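Local coordinates for 6-phospho-beta-d glycosidase (Streptococcus pyogenes, PDB 5FOO), which probably hydrolyses 6-phosphorylated beta-glucosides, as a retaining glycoside hydrolase of family 1 built on a TIM barrel, at residues W133-K136 and H137-D140; Q277-P280 and E281-A284. The protein carries 1 engineered substitution. All blocks are in the same frame, centred on the assembly; numbering follows the deposited sequence.

Contact 1: residues W133-K136 and H137-D140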
loop_
_atom_site.group_PDB
_atom_site.type_symbol
_atom_site.label_atom_id
_atom_site.label_comp_id
_atom_site.label_asym_id
_atom_site.label_seq_id
_atom_site.Cartn_x
_atom_site.Cartn_y
_atom_site.Cartn_z
ATOM N N TRP A 133 15.661 -6.743 3.624
ATOM C CA TRP A 133 14.907 -6.677 4.862
ATOM C C TRP A 133 15.248 -7.821 5.845
ATOM O O TRP A 133 14.820 -7.804 7.020
ATOM C CB TRP A 133 13.393 -6.671 4.578
ATOM C CG TRP A 133 12.952 -5.449 3.822
ATOM C CD1 TRP A 133 12.461 -5.421 2.567
ATOM C CD2 TRP A 133 13.010 -4.081 4.265
ATOM N NE1 TRP A 133 12.150 -4.128 2.203
ATOM C CE2 TRP A 133 12.481 -3.282 3.220
ATOM C CE3 TRP A 133 13.416 -3.467 5.438
ATOM C CZ2 TRP A 133 12.349 -1.897 3.316
ATOM C CZ3 TRP A 133 13.288 -2.054 5.563
ATOM C CH2 TRP A 133 12.757 -1.291 4.508
ATOM N N GLU A 134 16.002 -8.818 5.382
ATOM C CA GLU A 134 16.472 -9.853 6.329
ATOM C C GLU A 134 17.479 -9.246 7.251
ATOM O O GLU A 134 17.714 -9.794 8.266
ATOM C CB GLU A 134 17.108 -11.059 5.637
ATOM C CG GLU A 134 16.238 -11.765 4.608
ATOM C CD GLU A 134 17.108 -12.500 3.585
ATOM O OE1 GLU A 134 18.124 -13.045 4.003
ATOM O OE2 GLU A 134 16.826 -12.468 2.395
ATOM N N SER A 135 18.049 -8.086 6.932
ATOM C CA SER A 135 19.107 -7.547 7.775
ATOM C C SER A 135 18.684 -6.379 8.657
ATOM O O SER A 135 18.153 -5.353 8.145
ATOM C CB SER A 135 20.267 -7.126 6.915
ATOM O OG SER A 135 21.032 -6.151 7.600
ATOM N N LYS A 136 18.990 -6.490 9.958
ATOM C CA LYS A 136 18.748 -5.364 10.874
ATOM C C LYS A 136 19.647 -4.164 10.624
ATOM O O LYS A 136 19.279 -3.022 10.970
ATOM C CB LYS A 136 18.779 -5.829 12.303
ATOM C CG LYS A 136 17.640 -6.841 12.575
ATOM C CD LYS A 136 17.672 -7.409 14.005
ATOM C CE LYS A 136 16.514 -8.375 14.208
ATOM N NZ LYS A 136 16.384 -8.753 15.627
ATOM N N HIS A 137 20.773 -4.367 9.941
ATOM C CA HIS A 137 21.594 -3.232 9.493
ATOM C C HIS A 137 20.863 -2.451 8.391
ATOM O O HIS A 137 20.797 -1.241 8.432
ATOM C CB HIS A 137 22.964 -3.685 9.009
ATOM C CG HIS A 137 23.787 -2.574 8.438
ATOM N ND1 HIS A 137 24.195 -1.494 9.186
ATOM C CD2 HIS A 137 24.281 -2.385 7.198
ATOM C CE1 HIS A 137 24.925 -0.695 8.432
ATOM N NE2 HIS A 137 24.980 -1.212 7.218
ATOM N N VAL A 138 20.292 -3.161 7.436
ATOM C CA VAL A 138 19.430 -2.545 6.435
ATOM C C VAL A 138 18.277 -1.721 7.033
ATOM O O VAL A 138 17.950 -0.619 6.506
ATOM C CB VAL A 138 18.896 -3.567 5.427
ATOM C CG1 VAL A 138 17.700 -3.011 4.623
ATOM C CG2 VAL A 138 20.043 -4.021 4.523
ATOM N N VAL A 139 17.653 -2.260 8.069
ATOM C CA VAL A 139 16.625 -1.533 8.812
ATOM C C VAL A 139 17.166 -0.227 9.326
ATOM O O VAL A 139 16.503 0.801 9.240
ATOM C CB VAL A 139 16.103 -2.332 9.986
ATOM C CG1 VAL A 139 15.360 -1.442 10.992
ATOM C CG2 VAL A 139 15.166 -3.402 9.435
ATOM N N ASP A 140 18.375 -0.251 9.854
ATOM C CA ASP A 140 19.019 1.006 10.317
ATOM C C ASP A 140 19.271 1.963 9.180
ATOM O O ASP A 140 19.116 3.130 9.365
ATOM C CB ASP A 140 20.343 0.733 11.046
ATOM C CG ASP A 140 20.135 0.189 12.462
ATOM O OD1 ASP A 140 19.111 0.450 13.104
ATOM O OD2 ASP A 140 21.013 -0.513 12.957
#
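S135 reaches forward with its hydroxyl to the amides of H137 and V138 in the first turn of helix 136-153. A chi1 of 157° swings OG to the side opposite the backbone N, and the oxygen faces two amides at once. V138 N reaches S135 OG at 3.1 Å with an almost straight N-H...O angle of 170°, whereas H137 N, 3.0 Å from OG, comes in at 122° and makes a weak bond. S135 is therefore the N-cap, and S135 O starts the helical ladder by accepting from V139 N at 3.1 Å. V138 CG2 lies 3.9 Å from S135 CB.

The other methyl of V138, CG1, stands obliquely to the indole of W133, 4.4 Å from CE3. V139 meets the same ring atom differently: CG2 sits at the edge, near the ring plane, also 4.4 Å from W133 CE3. H118 and F142 add further aromatic contacts to W133, and the extended K136 chain takes NZ to E282 and Q277. One serine oxygen thus accepts from two amides, well directed only for V138; these cap bonds fix the helix start, while the W133 contacts join it to the buried side.

Contact 2: residues Q277-P280 and E281-A284; sequences QSTP and EELA
T279 and E282 meet at the start of helix 280-288, where the threonine hydroxyl comes in over the first turn. The chi1 of 74° sets OG1 between the backbone N and the carbonyl carbon of T279, and from there it accepts from E282 N at 3.2 Å with an N-H...O angle of 159°. The same rotamer holds CG2 beside the backbone N, on the flank where the E282 carboxylate passes. E282 has CG beside its own backbone N and an extended chain beyond it, which carries the glutamate obliquely across the threonine: E282 CG lies 3.3 Å from T279 OG1, and E282 OE1 continues to 3.5 Å from T279 N.

This is helix N-capping, with T279 as the N-cap residue and P280 in the first turn, where its ring nitrogen has no hydrogen to donate. T279 O accepts from L283 N at 3.0 Å, and P280 O accepts from A284 N at 3.1 Å.

E281 takes a different shape. Its chain bends at chi2 (70°) and folds back beside the proline ring, bringing E281 OE1 to 3.5 Å from P280 CD. The same OE1 makes at most a weak contact with T279 OG1. Behind the cap, L283 reaches back so that its CD1 lies 3.6 Å from S278 OG, and both residues also touch Y194 on helix 186-208. The carboxylate of E282 is directed to that helix as well, where OE1 is hydrogen-bonded to Y194. K136, at the start of helix 136-153, is a second partner of this oxygen, and the two together probably stabilise its negative charge and limit its rotation.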
loop_
_atom_site.group_PDB
_atom_site.type_symbol
_atom_site.label_atom_id
_atom_site.label_comp_id
_atom_site.label_asym_id
_atom_site.label_seq_id
_atom_site.Cartn_x
_atom_site.Cartn_y
_atom_site.Cartn_z
ATOM N N GLN A 277 14.022 -13.753 15.360
ATOM C CA GLN A 277 14.958 -13.320 16.391
ATOM C C GLN A 277 14.637 -11.887 16.844
ATOM O O GLN A 277 14.669 -10.950 16.033
ATOM C CB GLN A 277 16.382 -13.341 15.812
ATOM C CG GLN A 277 16.983 -14.713 15.747
ATOM C CD GLN A 277 17.372 -15.224 17.136
ATOM O OE1 GLN A 277 18.150 -14.570 17.855
ATOM N NE2 GLN A 277 16.817 -16.379 17.538
ATOM N N SER A 278 14.426 -11.681 18.138
ATOM C CA SER A 278 14.211 -10.359 18.643
ATOM C C SER A 278 15.135 -10.095 19.824
ATOM O O SER A 278 15.751 -11.001 20.302
ATOM C CB SER A 278 12.754 -10.274 19.059
ATOM O OG SER A 278 12.541 -11.003 20.241
ATOM N N THR A 279 15.235 -8.858 20.288
ATOM C CA THR A 279 15.863 -8.544 21.581
ATOM C C THR A 279 14.877 -7.823 22.470
ATOM O O THR A 279 13.904 -7.230 21.981
ATOM C CB THR A 279 17.138 -7.700 21.436
ATOM O OG1 THR A 279 16.793 -6.359 21.099
ATOM C CG2 THR A 279 18.073 -8.282 20.343
ATOM N N PRO A 280 15.090 -7.880 23.807
ATOM C CA PRO A 280 14.206 -7.095 24.668
ATOM C C PRO A 280 14.166 -5.573 24.354
ATOM O O PRO A 280 13.097 -4.934 24.510
ATOM C CB PRO A 280 14.740 -7.377 26.104
ATOM C CG PRO A 280 15.602 -8.593 25.969
ATOM C CD PRO A 280 16.165 -8.547 24.569
ATOM N N GLU A 281 15.277 -4.995 23.903
ATOM C CA GLU A 281 15.363 -3.544 23.572
ATOM C C GLU A 281 14.488 -3.210 22.345
ATOM O O GLU A 281 13.791 -2.213 22.272
ATOM C CB GLU A 281 16.833 -3.137 23.274
ATOM C CG GLU A 281 17.857 -3.233 24.433
ATOM C CD GLU A 281 18.241 -4.687 24.895
ATOM O OE1 GLU A 281 18.202 -5.701 24.128
ATOM O OE2 GLU A 281 18.584 -4.823 26.085
ATOM N N GLU A 282 14.501 -4.105 21.381
ATOM C CA GLU A 282 13.694 -3.982 20.163
ATOM C C GLU A 282 12.270 -4.103 20.502
ATOM O O GLU A 282 11.517 -3.228 20.098
ATOM C CB GLU A 282 14.055 -5.000 19.082
ATOM C CG GLU A 282 15.455 -4.786 18.532
ATOM C CD GLU A 282 15.925 -5.924 17.618
ATOM O OE1 GLU A 282 15.156 -6.888 17.389
ATOM O OE2 GLU A 282 17.074 -5.881 17.158
ATOM N N LEU A 283 11.901 -5.074 21.337
ATOM C CA LEU A 283 10.505 -5.195 21.743
ATOM C C LEU A 283 9.930 -3.972 22.513
ATOM O O LEU A 283 8.743 -3.616 22.352
ATOM C CB LEU A 283 10.242 -6.478 22.531
ATOM C CG LEU A 283 10.477 -7.746 21.677
ATOM C CD1 LEU A 283 10.514 -9.041 22.507
ATOM C CD2 LEU A 283 9.471 -7.849 20.557
ATOM N N ALA A 284 10.771 -3.352 23.325
ATOM C CA ALA A 284 10.392 -2.132 24.056
ATOM C C ALA A 284 10.300 -0.933 23.092
ATOM O O ALA A 284 9.382 -0.112 23.224
ATOM C CB ALA A 284 11.398 -1.856 25.182
#

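Both contacts are N-caps, of helices 136-153 and 280-288, in the shell outside the barrel, with centres about 14 Å apart. Contact 1 is partly buried, W133, V138 and V139 being its buried residues; contact 2 is a surface contact with no buried residue. Accordingly, valines and an indole back the serine cap, while E281, E282 and P280 lie next to the threonine cap. The two touch through K136, whose NZ lies 2.8 Å from E282 OE1 in a salt bridge and 2.8 Å from Q277 O in a probable hydrogen bond. Helix 186-208 contributes to both, with Y194 touching K136 as well as S278 and L283.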